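Local coordinates for protein putative trimethylamine methyltransferase (Rhizobium meliloti, PDB 4YYC) that probably transfers methyl groups, as a member of the trimethylamine methyltransferase family, at residues A[163-175]-A[404-418]. Sequence-based numbering, arbitrary orientation.
Sequences NFVKLAYMAPSMH and YEKFMIDQDQLGMMQ
Phe164 CZ lies over one face of the Tyr404 ring, offset toward its rim and 3.9 Å from Tyr404 CD1, with the two planes inclined by 32°. Asn163 CB sits at the edge of the tyrosine, and the backbone N of Tyr404 and CD2 of Phe407 both lie at the rim of Phe164. Asn163 ND2 gives Tyr404 OH a nearly straight hydrogen bond of 3.1 Å, the oxygen lying in the amide plane; the same hydroxyl also hydrogen-bonds to Asp160 OD1. A leucine in place of Tyr404 would probably leave Asn163 and Asp160 without their shared hydroxyl partner and uncover the Phe164 ring.

Phe407 swings CG opposite its backbone N (chi1 -178°), which sends its ring among Phe164, Leu167, Ala168 and Met174; Leu167 CB lies 3.7 Å from Phe407 CE1. Met174, a selenomethionine bent at chi2 and chi3, turns CE between this ring and Leu414 CD1.

Where the chain leaves helix 158-170, a type I turn from Ala171 to Met174 brings Ser173 within 5.3 Å of Gly415, CA to CA. Water 1 accepts from Ser173 N and donates to both O and OE1 of Gln411, stitching the turn to helix 404-420. At the far end Gln418 OE1 takes two hydrogen bonds from opposite faces of its amide plane, 2.8 Å from Ser173 OG and 2.9 Å from His175 NE2, the oxygen lying in the imidazole plane.

Helix 158-170 and its following turn thus pack along the nearly parallel helix 404-420 through an aromatic and aliphatic centre with polar links at both ends, flanked by helix 481-495 (Leu488, Trp492) and Phe137 of strand 134-137. With Gln418 NE2 donating to Pro42 O and His175 ND1 hydrogen-bonded to the backbone N of Phe137, amide flip and imidazole orientation are probably fixed, consistent with an NE2-protonated tautomer.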
loop_
_atom_site.group_PDB
_atom_site.type_symbol
_atom_site.label_atom_id
_atom_site.label_comp_id
_atom_site.label_asym_id
_atom_site.label_seq_id
_atom_site.Cartn_x
_atom_site.Cartn_y
_atom_site.Cartn_z
ATOM N N ASN A 163 -9.221 24.811 13.015
ATOM C CA ASN A 163 -9.065 23.495 13.621
ATOM C C ASN A 163 -8.099 22.605 12.808
ATOM O O ASN A 163 -7.297 21.877 13.397
ATOM C CB ASN A 163 -10.391 22.799 13.816
ATOM C CG ASN A 163 -11.200 23.376 14.946
ATOM O OD1 ASN A 163 -10.654 24.039 15.834
ATOM N ND2 ASN A 163 -12.498 23.119 14.943
ATOM N N PHE A 164 -8.217 22.612 11.495
ATOM C CA PHE A 164 -7.320 21.822 10.652
ATOM C C PHE A 164 -5.896 22.325 10.726
ATOM O O PHE A 164 -4.982 21.513 10.740
ATOM C CB PHE A 164 -7.799 21.693 9.215
ATOM C CG PHE A 164 -8.943 20.692 9.047
ATOM C CD1 PHE A 164 -8.703 19.324 9.104
ATOM C CD2 PHE A 164 -10.252 21.118 8.769
ATOM C CE1 PHE A 164 -9.740 18.409 8.945
ATOM C CE2 PHE A 164 -11.309 20.190 8.644
ATOM C CZ PHE A 164 -11.038 18.847 8.767
ATOM N N VAL A 165 -5.712 23.653 10.782
ATOM C CA VAL A 165 -4.385 24.173 10.987
ATOM C C VAL A 165 -3.803 23.686 12.317
ATOM O O VAL A 165 -2.643 23.277 12.387
ATOM C CB VAL A 165 -4.322 25.690 10.848
ATOM C CG1 VAL A 165 -2.935 26.197 11.181
ATOM C CG2 VAL A 165 -4.649 26.078 9.411
ATOM N N LYS A 166 -4.613 23.735 13.371
ATOM C CA LYS A 166 -4.194 23.244 14.673
ATOM C C LYS A 166 -3.804 21.762 14.641
ATOM O O LYS A 166 -2.773 21.373 15.172
ATOM C CB LYS A 166 -5.280 23.479 15.734
ATOM C CG LYS A 166 -5.591 24.958 16.019
ATOM C CD LYS A 166 -6.747 25.047 17.003
ATOM C CE LYS A 166 -7.008 26.478 17.410
ATOM N NZ LYS A 166 -8.179 26.655 18.295
ATOM N N LEU A 167 -4.651 20.927 14.011
ATOM C CA LEU A 167 -4.357 19.501 13.958
ATOM C C LEU A 167 -3.122 19.199 13.137
ATOM O O LEU A 167 -2.335 18.299 13.492
ATOM C CB LEU A 167 -5.559 18.746 13.383
ATOM C CG LEU A 167 -6.841 18.755 14.246
ATOM C CD1 LEU A 167 -7.926 18.064 13.450
ATOM C CD2 LEU A 167 -6.680 18.068 15.576
ATOM N N ALA A 168 -2.909 19.973 12.074
ATOM C CA ALA A 168 -1.703 19.829 11.277
ATOM C C ALA A 168 -0.441 20.254 12.048
ATOM O O ALA A 168 0.613 19.619 11.905
ATOM C CB ALA A 168 -1.797 20.646 9.998
ATOM N N TYR A 169 -0.563 21.299 12.867
ATOM C CA TYR A 169 0.535 21.740 13.736
ATOM C C TYR A 169 0.911 20.631 14.722
ATOM O O TYR A 169 2.081 20.377 14.968
ATOM C CB TYR A 169 0.135 23.033 14.461
ATOM C CG TYR A 169 1.085 23.436 15.535
ATOM C CD1 TYR A 169 2.317 23.972 15.220
ATOM C CD2 TYR A 169 0.777 23.211 16.883
ATOM C CE1 TYR A 169 3.196 24.368 16.212
ATOM C CE2 TYR A 169 1.657 23.602 17.886
ATOM C CZ TYR A 169 2.858 24.168 17.538
ATOM O OH TYR A 169 3.750 24.538 18.504
HETATM N N MSE A 170 -0.096 19.959 15.282
HETATM C CA MSE A 170 0.126 18.931 16.282
HETATM C C MSE A 170 0.531 17.594 15.698
HETATM O O MSE A 170 1.275 16.863 16.353
HETATM C CB MSE A 170 -1.101 18.762 17.144
HETATM C CG MSE A 170 -1.313 19.985 18.008
HETATM SE SE MSE A 170 -2.883 19.831 19.190
HETATM C CE MSE A 170 -4.330 20.115 17.947
ATOM N N ALA A 171 0.043 17.225 14.520
ATOM C CA ALA A 171 0.315 15.902 13.910
ATOM C C ALA A 171 1.844 15.769 13.718
ATOM O O ALA A 171 2.443 16.564 12.985
ATOM C CB ALA A 171 -0.358 15.791 12.584
ATOM N N PRO A 172 2.472 14.736 14.313
ATOM C CA PRO A 172 3.941 14.763 14.317
ATOM C C PRO A 172 4.584 14.592 12.934
ATOM O O PRO A 172 5.677 15.111 12.712
ATOM C CB PRO A 172 4.337 13.581 15.203
ATOM C CG PRO A 172 3.143 13.235 15.958
ATOM C CD PRO A 172 1.926 13.811 15.312
ATOM N N SER A 173 3.929 13.899 12.006
ATOM C CA SER A 173 4.505 13.717 10.671
ATOM C C SER A 173 3.844 14.574 9.623
ATOM O O SER A 173 4.069 14.373 8.436
ATOM C CB SER A 173 4.564 12.228 10.252
ATOM O OG SER A 173 5.552 11.520 10.977
HETATM N N MSE A 174 3.072 15.583 10.031
HETATM C CA MSE A 174 2.559 16.592 9.071
HETATM C C MSE A 174 3.607 17.660 9.018
HETATM O O MSE A 174 3.784 18.407 9.978
HETATM C CB MSE A 174 1.181 17.084 9.509
HETATM C CG MSE A 174 0.499 17.954 8.482
HETATM SE SE MSE A 174 0.275 16.972 6.786
HETATM C CE MSE A 174 -1.219 16.007 7.330
ATOM N N HIS A 175 4.339 17.786 7.921
ATOM C CA HIS A 175 5.482 18.689 7.907
ATOM C C HIS A 175 5.115 20.100 7.490
ATOM O O HIS A 175 5.843 21.023 7.832
ATOM C CB HIS A 175 6.562 18.149 6.998
ATOM C CG HIS A 175 6.859 16.697 7.271
ATOM N ND1 HIS A 175 6.543 15.702 6.381
ATOM C CD2 HIS A 175 7.402 16.080 8.348
ATOM C CE1 HIS A 175 6.888 14.531 6.889
ATOM N NE2 HIS A 175 7.404 14.737 8.087
ATOM N N TYR A 404 -12.491 15.453 9.847
ATOM C CA TYR A 404 -11.669 15.438 11.033
ATOM C C TYR A 404 -11.236 13.992 11.341
ATOM O O TYR A 404 -10.067 13.752 11.657
ATOM C CB TYR A 404 -12.458 15.983 12.224
ATOM C CG TYR A 404 -12.677 17.490 12.227
ATOM C CD1 TYR A 404 -13.694 18.080 11.536
ATOM C CD2 TYR A 404 -11.920 18.282 13.019
ATOM C CE1 TYR A 404 -13.921 19.446 11.573
ATOM C CE2 TYR A 404 -12.171 19.648 13.124
ATOM C CZ TYR A 404 -13.152 20.222 12.352
ATOM O OH TYR A 404 -13.374 21.601 12.414
ATOM N N GLU A 405 -12.166 13.061 11.294
ATOM C CA GLU A 405 -11.831 11.695 11.663
ATOM C C GLU A 405 -10.820 11.122 10.662
ATOM O O GLU A 405 -9.834 10.457 11.050
ATOM C CB GLU A 405 -13.088 10.797 11.750
ATOM C CG GLU A 405 -13.915 11.128 12.992
ATOM C CD GLU A 405 -15.274 10.466 13.004
ATOM O OE1 GLU A 405 -15.597 9.735 12.068
ATOM O OE2 GLU A 405 -16.065 10.705 13.971
ATOM N N LYS A 406 -11.099 11.335 9.380
ATOM C CA LYS A 406 -10.190 10.862 8.356
ATOM C C LYS A 406 -8.791 11.482 8.503
ATOM O O LYS A 406 -7.785 10.798 8.333
ATOM C CB LYS A 406 -10.762 11.151 6.996
ATOM C CG LYS A 406 -9.886 10.839 5.799
ATOM C CD LYS A 406 -9.745 9.407 5.582
ATOM C CE LYS A 406 -9.374 8.933 4.128
ATOM N NZ LYS A 406 -8.380 9.856 3.449
ATOM N N PHE A 407 -8.721 12.761 8.828
ATOM C CA PHE A 407 -7.439 13.391 9.043
ATOM C C PHE A 407 -6.632 12.650 10.106
ATOM O O PHE A 407 -5.447 12.397 9.940
ATOM C CB PHE A 407 -7.643 14.860 9.464
ATOM C CG PHE A 407 -6.363 15.596 9.650
ATOM C CD1 PHE A 407 -5.634 15.501 10.858
ATOM C CD2 PHE A 407 -5.866 16.390 8.623
ATOM C CE1 PHE A 407 -4.432 16.181 11.009
ATOM C CE2 PHE A 407 -4.665 17.104 8.813
ATOM C CZ PHE A 407 -3.957 16.972 9.977
HETATM N N MSE A 408 -7.285 12.296 11.214
HETATM C CA MSE A 408 -6.573 11.608 12.317
HETATM C C MSE A 408 -6.082 10.240 11.917
HETATM O O MSE A 408 -4.965 9.834 12.261
HETATM C CB MSE A 408 -7.467 11.534 13.554
HETATM C CG MSE A 408 -7.904 12.899 14.093
HETATM SE SE MSE A 408 -6.388 14.019 14.607
HETATM C CE MSE A 408 -5.686 12.839 15.992
ATOM N N ILE A 409 -6.900 9.515 11.169
ATOM C CA ILE A 409 -6.517 8.158 10.722
ATOM C C ILE A 409 -5.346 8.259 9.734
ATOM O O ILE A 409 -4.338 7.535 9.835
ATOM C CB ILE A 409 -7.705 7.437 10.046
ATOM C CG1 ILE A 409 -8.827 7.195 11.064
ATOM C CG2 ILE A 409 -7.250 6.129 9.340
ATOM C CD1 ILE A 409 -10.151 6.818 10.411
ATOM N N ASP A 410 -5.445 9.214 8.817
ATOM C CA ASP A 410 -4.415 9.371 7.806
ATOM C C ASP A 410 -3.090 9.832 8.420
ATOM O O ASP A 410 -2.016 9.358 8.020
ATOM C CB ASP A 410 -4.816 10.411 6.748
ATOM C CG ASP A 410 -5.979 10.002 5.870
ATOM O OD1 ASP A 410 -6.196 8.788 5.667
ATOM O OD2 ASP A 410 -6.629 10.934 5.250
ATOM N N GLN A 411 -3.134 10.781 9.329
ATOM C CA GLN A 411 -1.874 11.274 9.899
ATOM C C GLN A 411 -1.097 10.193 10.650
ATOM O O GLN A 411 0.147 10.237 10.726
ATOM C CB GLN A 411 -2.061 12.576 10.714
ATOM C CG GLN A 411 -2.838 12.464 11.982
ATOM C CD GLN A 411 -2.070 11.911 13.145
ATOM O OE1 GLN A 411 -0.929 12.282 13.389
ATOM N NE2 GLN A 411 -2.676 10.988 13.867
ATOM N N ASP A 412 -1.833 9.250 11.214
ATOM C CA ASP A 412 -1.234 8.082 11.847
ATOM C C ASP A 412 -0.464 7.250 10.808
ATOM O O ASP A 412 0.714 6.877 11.019
ATOM C CB ASP A 412 -2.341 7.305 12.558
ATOM C CG ASP A 412 -1.861 6.107 13.277
ATOM O OD1 ASP A 412 -0.701 6.104 13.778
ATOM O OD2 ASP A 412 -2.658 5.135 13.368
ATOM N N GLN A 413 -1.080 7.045 9.649
ATOM C CA GLN A 413 -0.412 6.389 8.547
ATOM C C GLN A 413 0.828 7.152 8.132
ATOM O O GLN A 413 1.867 6.554 7.784
ATOM C CB GLN A 413 -1.369 6.131 7.365
ATOM C CG GLN A 413 -2.489 5.172 7.704
ATOM C CD GLN A 413 -1.972 3.762 8.035
ATOM O OE1 GLN A 413 -1.209 3.179 7.255
ATOM N NE2 GLN A 413 -2.354 3.244 9.183
ATOM N N LEU A 414 0.749 8.479 8.134
ATOM C CA LEU A 414 1.925 9.260 7.760
ATOM C C LEU A 414 3.099 8.969 8.680
ATOM O O LEU A 414 4.251 8.979 8.228
ATOM C CB LEU A 414 1.626 10.762 7.712
ATOM C CG LEU A 414 0.506 11.205 6.766
ATOM C CD1 LEU A 414 0.354 12.709 6.922
ATOM C CD2 LEU A 414 0.773 10.816 5.317
ATOM N N GLY A 415 2.840 8.805 9.983
ATOM C CA GLY A 415 3.929 8.435 10.910
ATOM C C GLY A 415 4.562 7.092 10.537
ATOM O O GLY A 415 5.791 6.929 10.657
HETATM N N MSE A 416 3.744 6.169 10.034
HETATM C CA MSE A 416 4.259 4.850 9.615
HETATM C C MSE A 416 5.123 5.043 8.398
HETATM O O MSE A 416 6.189 4.447 8.297
HETATM C CB MSE A 416 3.120 3.895 9.330
HETATM C CG MSE A 416 2.528 3.529 10.662
HETATM SE SE MSE A 416 1.082 2.233 10.250
HETATM C CE MSE A 416 0.028 2.776 11.864
HETATM N N MSE A 417 4.704 5.882 7.475
HETATM C CA MSE A 417 5.490 6.141 6.276
HETATM C C MSE A 417 6.822 6.807 6.615
HETATM O O MSE A 417 7.867 6.467 6.066
HETATM C CB MSE A 417 4.765 7.038 5.267
HETATM C CG MSE A 417 3.438 6.480 4.776
HETATM SE SE MSE A 417 3.554 4.753 3.830
HETATM C CE MSE A 417 1.777 3.951 4.292
ATOM N N GLN A 418 6.817 7.718 7.586
ATOM C CA GLN A 418 8.029 8.372 8.039
ATOM C C GLN A 418 9.021 7.346 8.590
ATOM O O GLN A 418 10.214 7.408 8.288
ATOM C CB GLN A 418 7.668 9.428 9.109
ATOM C CG GLN A 418 8.852 10.138 9.699
ATOM C CD GLN A 418 8.858 11.645 9.573
ATOM O OE1 GLN A 418 7.801 12.291 9.587
ATOM N NE2 GLN A 418 10.049 12.222 9.571
HETATM O O HOH W 1 1.442 12.411 11.982
#